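Local atomic coordinates of amidohydrolase (Brucella melitensis biovar Abortus, PDB entry 4F0L), a protein that binds an iron(III) ion in an amidohydrolase-type barrel and probably acts as a metal-dependent deaminase. Residues Q105-E119 with R438-A452. Residues are numbered along the deposited sequence; the frame is centred on the assembly and turned at random.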
loop_
_atom_site.group_PDB
_atom_site.type_symbol
_atom_site.label_atom_id
_atom_site.label_comp_id
_atom_site.label_asym_id
_atom_site.label_seq_id
_atom_site.Cartn_x
_atom_site.Cartn_y
_atom_site.Cartn_z
ATOM N N GLN B 105 14.270 -17.375 20.197
ATOM C CA GLN B 105 13.207 -16.488 19.687
ATOM C C GLN B 105 13.639 -15.798 18.393
ATOM O O GLN B 105 12.853 -15.672 17.457
ATOM C CB GLN B 105 12.797 -15.447 20.734
ATOM C CG GLN B 105 12.081 -16.038 21.932
ATOM C CD GLN B 105 12.031 -15.101 23.110
ATOM O OE1 GLN B 105 12.744 -14.086 23.154
ATOM N NE2 GLN B 105 11.204 -15.449 24.090
ATOM N N ALA B 106 14.887 -15.374 18.340
ATOM C CA ALA B 106 15.388 -14.694 17.169
ATOM C C ALA B 106 15.345 -15.608 15.945
ATOM O O ALA B 106 15.030 -15.152 14.859
ATOM C CB ALA B 106 16.793 -14.205 17.402
ATOM N N GLU B 107 15.623 -16.889 16.128
ATOM C CA GLU B 107 15.565 -17.820 15.009
ATOM C C GLU B 107 14.133 -17.999 14.520
ATOM O O GLU B 107 13.889 -18.035 13.315
ATOM C CB GLU B 107 16.148 -19.178 15.382
ATOM C CG GLU B 107 16.291 -20.108 14.172
ATOM C CD GLU B 107 16.933 -21.459 14.470
ATOM O OE1 GLU B 107 17.575 -21.617 15.529
ATOM O OE2 GLU B 107 16.800 -22.365 13.618
ATOM N N ALA B 108 13.195 -18.146 15.461
ATOM C CA ALA B 108 11.765 -18.288 15.143
ATOM C C ALA B 108 11.191 -17.090 14.410
ATOM O O ALA B 108 10.479 -17.247 13.402
ATOM C CB ALA B 108 10.956 -18.546 16.404
ATOM N N VAL B 109 11.491 -15.896 14.898
ATOM C CA VAL B 109 11.084 -14.660 14.245
ATOM C C VAL B 109 11.695 -14.518 12.835
ATOM O O VAL B 109 10.970 -14.234 11.870
ATOM C CB VAL B 109 11.431 -13.442 15.097
ATOM C CG1 VAL B 109 11.151 -12.151 14.342
ATOM C CG2 VAL B 109 10.649 -13.498 16.419
ATOM N N ALA B 110 13.011 -14.724 12.725
ATOM C CA ALA B 110 13.669 -14.636 11.420
ATOM C C ALA B 110 13.117 -15.664 10.430
ATOM O O ALA B 110 12.922 -15.363 9.267
ATOM C CB ALA B 110 15.170 -14.820 11.579
ATOM N N LEU B 111 12.876 -16.884 10.884
ATOM C CA LEU B 111 12.293 -17.879 9.989
ATOM C C LEU B 111 10.952 -17.423 9.439
ATOM O O LEU B 111 10.739 -17.457 8.205
ATOM C CB LEU B 111 12.189 -19.268 10.637
ATOM C CG LEU B 111 11.491 -20.345 9.787
ATOM C CD1 LEU B 111 12.232 -20.574 8.486
ATOM C CD2 LEU B 111 11.320 -21.653 10.565
ATOM N N ARG B 112 10.052 -16.967 10.311
ATOM C CA ARG B 112 8.717 -16.601 9.854
ATOM C C ARG B 112 8.763 -15.380 8.938
ATOM O O ARG B 112 7.986 -15.282 7.990
ATOM C CB ARG B 112 7.780 -16.362 11.036
ATOM C CG ARG B 112 6.335 -16.128 10.667
ATOM C CD ARG B 112 5.738 -17.360 9.974
ATOM N NE ARG B 112 4.392 -17.158 9.425
ATOM C CZ ARG B 112 4.119 -16.567 8.249
ATOM N NH1 ARG B 112 5.070 -16.110 7.458
ATOM N NH2 ARG B 112 2.866 -16.433 7.869
ATOM N N LEU B 113 9.673 -14.466 9.220
ATOM C CA LEU B 113 9.942 -13.342 8.317
ATOM C C LEU B 113 10.423 -13.762 6.934
ATOM O O LEU B 113 9.926 -13.270 5.898
ATOM C CB LEU B 113 10.990 -12.440 8.920
ATOM C CG LEU B 113 11.511 -11.364 7.970
ATOM C CD1 LEU B 113 10.387 -10.460 7.488
ATOM C CD2 LEU B 113 12.691 -10.571 8.584
ATOM N N TYR B 114 11.376 -14.683 6.914
ATOM C CA TYR B 114 11.932 -15.107 5.633
ATOM C C TYR B 114 10.891 -15.896 4.840
ATOM O O TYR B 114 10.852 -15.809 3.612
ATOM C CB TYR B 114 13.271 -15.868 5.810
ATOM C CG TYR B 114 14.390 -15.041 6.466
ATOM C CD1 TYR B 114 14.409 -13.644 6.394
ATOM C CD2 TYR B 114 15.426 -15.655 7.147
ATOM C CE1 TYR B 114 15.406 -12.901 7.004
ATOM C CE2 TYR B 114 16.421 -14.929 7.729
ATOM C CZ TYR B 114 16.413 -13.554 7.665
ATOM O OH TYR B 114 17.403 -12.802 8.263
ATOM N N VAL B 115 10.019 -16.644 5.525
ATOM C CA VAL B 115 8.895 -17.271 4.845
ATOM C C VAL B 115 7.969 -16.214 4.202
ATOM O O VAL B 115 7.551 -16.331 3.039
ATOM C CB VAL B 115 8.115 -18.194 5.787
ATOM C CG1 VAL B 115 6.691 -18.447 5.257
ATOM C CG2 VAL B 115 8.888 -19.498 6.032
ATOM N N ASP B 116 7.625 -15.195 4.973
ATOM C CA ASP B 116 6.808 -14.089 4.471
ATOM C C ASP B 116 7.495 -13.416 3.231
ATOM O O ASP B 116 6.866 -13.167 2.192
ATOM C CB ASP B 116 6.635 -13.094 5.629
ATOM C CG ASP B 116 5.284 -12.460 5.670
ATOM O OD1 ASP B 116 4.811 -12.123 4.560
ATOM O OD2 ASP B 116 4.734 -12.234 6.810
ATOM N N MET B 117 8.793 -13.139 3.337
ATOM C CA MET B 117 9.543 -12.559 2.196
ATOM C C MET B 117 9.493 -13.481 0.982
ATOM O O MET B 117 9.223 -13.033 -0.107
ATOM C CB MET B 117 11.005 -12.320 2.569
ATOM C CG MET B 117 11.215 -11.139 3.532
ATOM S SD MET B 117 12.967 -10.913 3.872
ATOM C CE MET B 117 12.983 -9.348 4.760
ATOM N N LEU B 118 9.750 -14.774 1.181
ATOM C CA LEU B 118 9.705 -15.740 0.070
ATOM C C LEU B 118 8.322 -15.752 -0.580
ATOM O O LEU B 118 8.219 -15.707 -1.802
ATOM C CB LEU B 118 10.113 -17.150 0.521
ATOM C CG LEU B 118 11.622 -17.395 0.645
ATOM C CD1 LEU B 118 11.965 -18.634 1.453
ATOM C CD2 LEU B 118 12.238 -17.527 -0.777
ATOM N N GLU B 119 7.272 -15.763 0.229
ATOM C CA GLU B 119 5.905 -15.729 -0.286
ATOM C C GLU B 119 5.564 -14.424 -1.067
ATOM O O GLU B 119 4.735 -14.419 -1.959
ATOM C CB GLU B 119 4.899 -15.985 0.827
ATOM C CG GLU B 119 4.910 -17.410 1.380
ATOM C CD GLU B 119 3.787 -17.656 2.406
ATOM O OE1 GLU B 119 3.058 -16.673 2.724
ATOM O OE2 GLU B 119 3.612 -18.830 2.869
ATOM N N ARG B 438 1.983 -20.223 -1.174
ATOM C CA ARG B 438 2.236 -20.820 0.139
ATOM C C ARG B 438 3.638 -21.452 0.230
ATOM O O ARG B 438 4.000 -22.324 -0.557
ATOM C CB ARG B 438 1.171 -21.872 0.399
ATOM C CG ARG B 438 1.364 -22.644 1.689
ATOM C CD ARG B 438 0.315 -23.769 1.844
ATOM N NE ARG B 438 -0.917 -23.252 2.385
ATOM C CZ ARG B 438 -1.162 -23.047 3.674
ATOM N NH1 ARG B 438 -0.278 -23.344 4.600
ATOM N NH2 ARG B 438 -2.338 -22.554 4.046
ATOM N N HIS B 439 4.406 -21.018 1.213
ATOM C CA HIS B 439 5.670 -21.652 1.554
ATOM C C HIS B 439 5.426 -22.985 2.156
ATOM O O HIS B 439 4.555 -23.145 3.006
ATOM C CB HIS B 439 6.446 -20.792 2.545
ATOM C CG HIS B 439 7.908 -21.207 2.747
ATOM N ND1 HIS B 439 8.267 -22.263 3.524
ATOM C CD2 HIS B 439 9.085 -20.656 2.271
ATOM C CE1 HIS B 439 9.594 -22.379 3.535
ATOM N NE2 HIS B 439 10.111 -21.395 2.760
ATOM N N ARG B 440 6.248 -23.943 1.744
ATOM C CA ARG B 440 6.139 -25.306 2.220
ATOM C C ARG B 440 6.174 -25.460 3.764
ATOM O O ARG B 440 5.661 -26.419 4.251
ATOM C CB ARG B 440 7.226 -26.176 1.552
ATOM C CG ARG B 440 8.637 -25.682 1.790
ATOM C CD ARG B 440 9.685 -26.564 1.116
ATOM N NE ARG B 440 10.472 -27.289 2.128
ATOM C CZ ARG B 440 11.366 -26.720 2.954
ATOM N NH1 ARG B 440 11.979 -27.486 3.814
ATOM N NH2 ARG B 440 11.671 -25.390 2.932
ATOM N N LEU B 441 6.759 -24.525 4.506
ATOM C CA LEU B 441 6.802 -24.561 5.988
ATOM C C LEU B 441 6.024 -23.415 6.711
ATOM O O LEU B 441 6.272 -23.104 7.898
ATOM C CB LEU B 441 8.287 -24.489 6.413
ATOM C CG LEU B 441 9.277 -25.619 6.085
ATOM C CD1 LEU B 441 10.647 -25.391 6.753
ATOM C CD2 LEU B 441 8.706 -26.968 6.484
ATOM N N ARG B 442 5.081 -22.762 6.017
ATOM C CA ARG B 442 4.400 -21.594 6.611
ATOM C C ARG B 442 3.784 -21.901 7.968
ATOM O O ARG B 442 4.022 -21.189 8.945
ATOM C CB ARG B 442 3.322 -21.019 5.666
ATOM C CG ARG B 442 2.605 -19.781 6.210
ATOM C CD ARG B 442 1.201 -19.592 5.640
ATOM N NE ARG B 442 1.244 -19.178 4.236
ATOM C CZ ARG B 442 0.177 -18.970 3.465
ATOM N NH1 ARG B 442 -1.043 -19.171 3.926
ATOM N NH2 ARG B 442 0.342 -18.550 2.216
ATOM N N ASP B 443 2.999 -22.974 8.042
ATOM C CA ASP B 443 2.231 -23.238 9.264
ATOM C C ASP B 443 3.128 -23.600 10.460
ATOM O O ASP B 443 2.897 -23.163 11.569
ATOM C CB ASP B 443 1.189 -24.318 9.009
ATOM C CG ASP B 443 0.113 -23.863 8.028
ATOM O OD1 ASP B 443 -0.039 -22.640 7.807
ATOM O OD2 ASP B 443 -0.603 -24.726 7.500
ATOM N N GLU B 444 4.160 -24.392 10.204
ATOM C CA GLU B 444 5.111 -24.756 11.248
ATOM C C GLU B 444 5.875 -23.496 11.716
ATOM O O GLU B 444 6.013 -23.229 12.924
ATOM C CB GLU B 444 6.115 -25.804 10.718
ATOM C CG GLU B 444 5.550 -27.139 10.210
ATOM C CD GLU B 444 5.082 -27.167 8.745
ATOM O OE1 GLU B 444 4.898 -26.109 8.113
ATOM O OE2 GLU B 444 4.841 -28.294 8.225
ATOM N N ALA B 445 6.339 -22.703 10.761
ATOM C CA ALA B 445 7.042 -21.467 11.104
ATOM C C ALA B 445 6.154 -20.534 11.910
ATOM O O ALA B 445 6.602 -19.917 12.886
ATOM C CB ALA B 445 7.559 -20.770 9.860
ATOM N N GLU B 446 4.888 -20.437 11.511
ATOM C CA GLU B 446 3.914 -19.603 12.227
ATOM C C GLU B 446 3.676 -20.030 13.672
ATOM O O GLU B 446 3.590 -19.178 14.582
ATOM C CB GLU B 446 2.591 -19.588 11.464
ATOM C CG GLU B 446 1.502 -18.745 12.098
ATOM C CD GLU B 446 1.831 -17.260 12.142
ATOM O OE1 GLU B 446 2.876 -16.799 11.622
ATOM O OE2 GLU B 446 1.015 -16.538 12.731
ATOM N N ARG B 447 3.515 -21.331 13.895
ATOM C CA ARG B 447 3.324 -21.812 15.280
ATOM C C ARG B 447 4.501 -21.406 16.154
ATOM O O ARG B 447 4.317 -20.939 17.272
ATOM C CB ARG B 447 3.114 -23.321 15.345
ATOM C CG ARG B 447 1.718 -23.765 14.988
ATOM C CD ARG B 447 1.513 -25.281 15.227
ATOM N NE ARG B 447 2.192 -26.102 14.201
ATOM C CZ ARG B 447 1.674 -26.443 13.010
ATOM N NH1 ARG B 447 2.383 -27.175 12.151
ATOM N NH2 ARG B 447 0.438 -26.093 12.673
ATOM N N ALA B 448 5.715 -21.584 15.653
ATOM C CA ALA B 448 6.892 -21.214 16.428
ATOM C C ALA B 448 6.960 -19.678 16.634
ATOM O O ALA B 448 7.312 -19.200 17.715
ATOM C CB ALA B 448 8.152 -21.748 15.755
ATOM N N PHE B 449 6.586 -18.920 15.607
ATOM C CA PHE B 449 6.548 -17.465 15.707
ATOM C C PHE B 449 5.555 -16.985 16.771
ATOM O O PHE B 449 5.899 -16.121 17.570
ATOM C CB PHE B 449 6.205 -16.861 14.343
ATOM C CG PHE B 449 6.032 -15.373 14.351
ATOM C CD1 PHE B 449 7.088 -14.525 14.651
ATOM C CD2 PHE B 449 4.797 -14.811 14.044
ATOM C CE1 PHE B 449 6.927 -13.147 14.667
ATOM C CE2 PHE B 449 4.638 -13.430 14.056
ATOM C CZ PHE B 449 5.709 -12.599 14.369
ATOM N N GLN B 450 4.343 -17.542 16.792
ATOM C CA GLN B 450 3.318 -17.124 17.777
ATOM C C GLN B 450 3.765 -17.464 19.207
ATOM O O GLN B 450 3.543 -16.677 20.126
ATOM C CB GLN B 450 1.943 -17.746 17.493
ATOM C CG GLN B 450 1.290 -17.262 16.197
ATOM C CD GLN B 450 1.003 -15.773 16.221
ATOM O OE1 GLN B 450 0.795 -15.203 17.276
ATOM N NE2 GLN B 450 1.031 -15.141 15.066
ATOM N N LYS B 451 4.460 -18.590 19.375
ATOM C CA LYS B 451 5.018 -18.942 20.684
ATOM C C LYS B 451 6.040 -17.888 21.119
ATOM O O LYS B 451 5.924 -17.325 22.209
ATOM C CB LYS B 451 5.635 -20.337 20.633
ATOM C CG LYS B 451 6.055 -20.930 21.978
ATOM C CD LYS B 451 6.595 -22.355 21.776
ATOM C CE LYS B 451 7.500 -22.857 22.921
ATOM N NZ LYS B 451 6.836 -23.745 23.926
ATOM N N ALA B 452 6.990 -17.554 20.246
ATOM C CA ALA B 452 7.989 -16.521 20.563
ATOM C C ALA B 452 7.353 -15.141 20.860
ATOM O O ALA B 452 7.727 -14.458 21.814
ATOM C CB ALA B 452 9.045 -16.409 19.462
HETATM O O HOH W 1 9.345 -19.754 13.124
#
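R112, a charged side chain, fills the central hole of this helix-helix contact: a knob among R442, A445, E446 and F449. Helix 103-119, on the outside of the amidohydrolase barrel, packs on the C-terminal helix 442-457; segments 105-119 and 442-452 run at 137° between N-to-C directions, 8.4 Å apart at closest approach. With CG anti to the backbone N and a bend at chi2 (63°), R112 lays its CB and CG against F449 and brings NE 2.7 Å from E446 OE1, a salt bridge whose hydrogen bond is weak and bent. R402 of the second subunit also pairs with E446 OE1, so the carboxylate probably offsets the like charges of R112 and R402 and links this helix pair to the second subunit. Toward A452 small residues take over, A108 CB lying 4.2 Å from A452 CB. One water bridges the helices, donating to both A108 O and A445 O. At the other end V115 CG2 sits squarely over the H439 ring, 3.7 Å from its centroid, a CH-pi contact; L118 CD1 meets the ring's edge and H439 NE2 hydrogen-bonds to A157 O. E119 OE2 takes R442 NE on its syn lone pair and, from the anti side but tilted out of the carboxylate plane, H439 N at 2.9 Å, nearly straight at 175°.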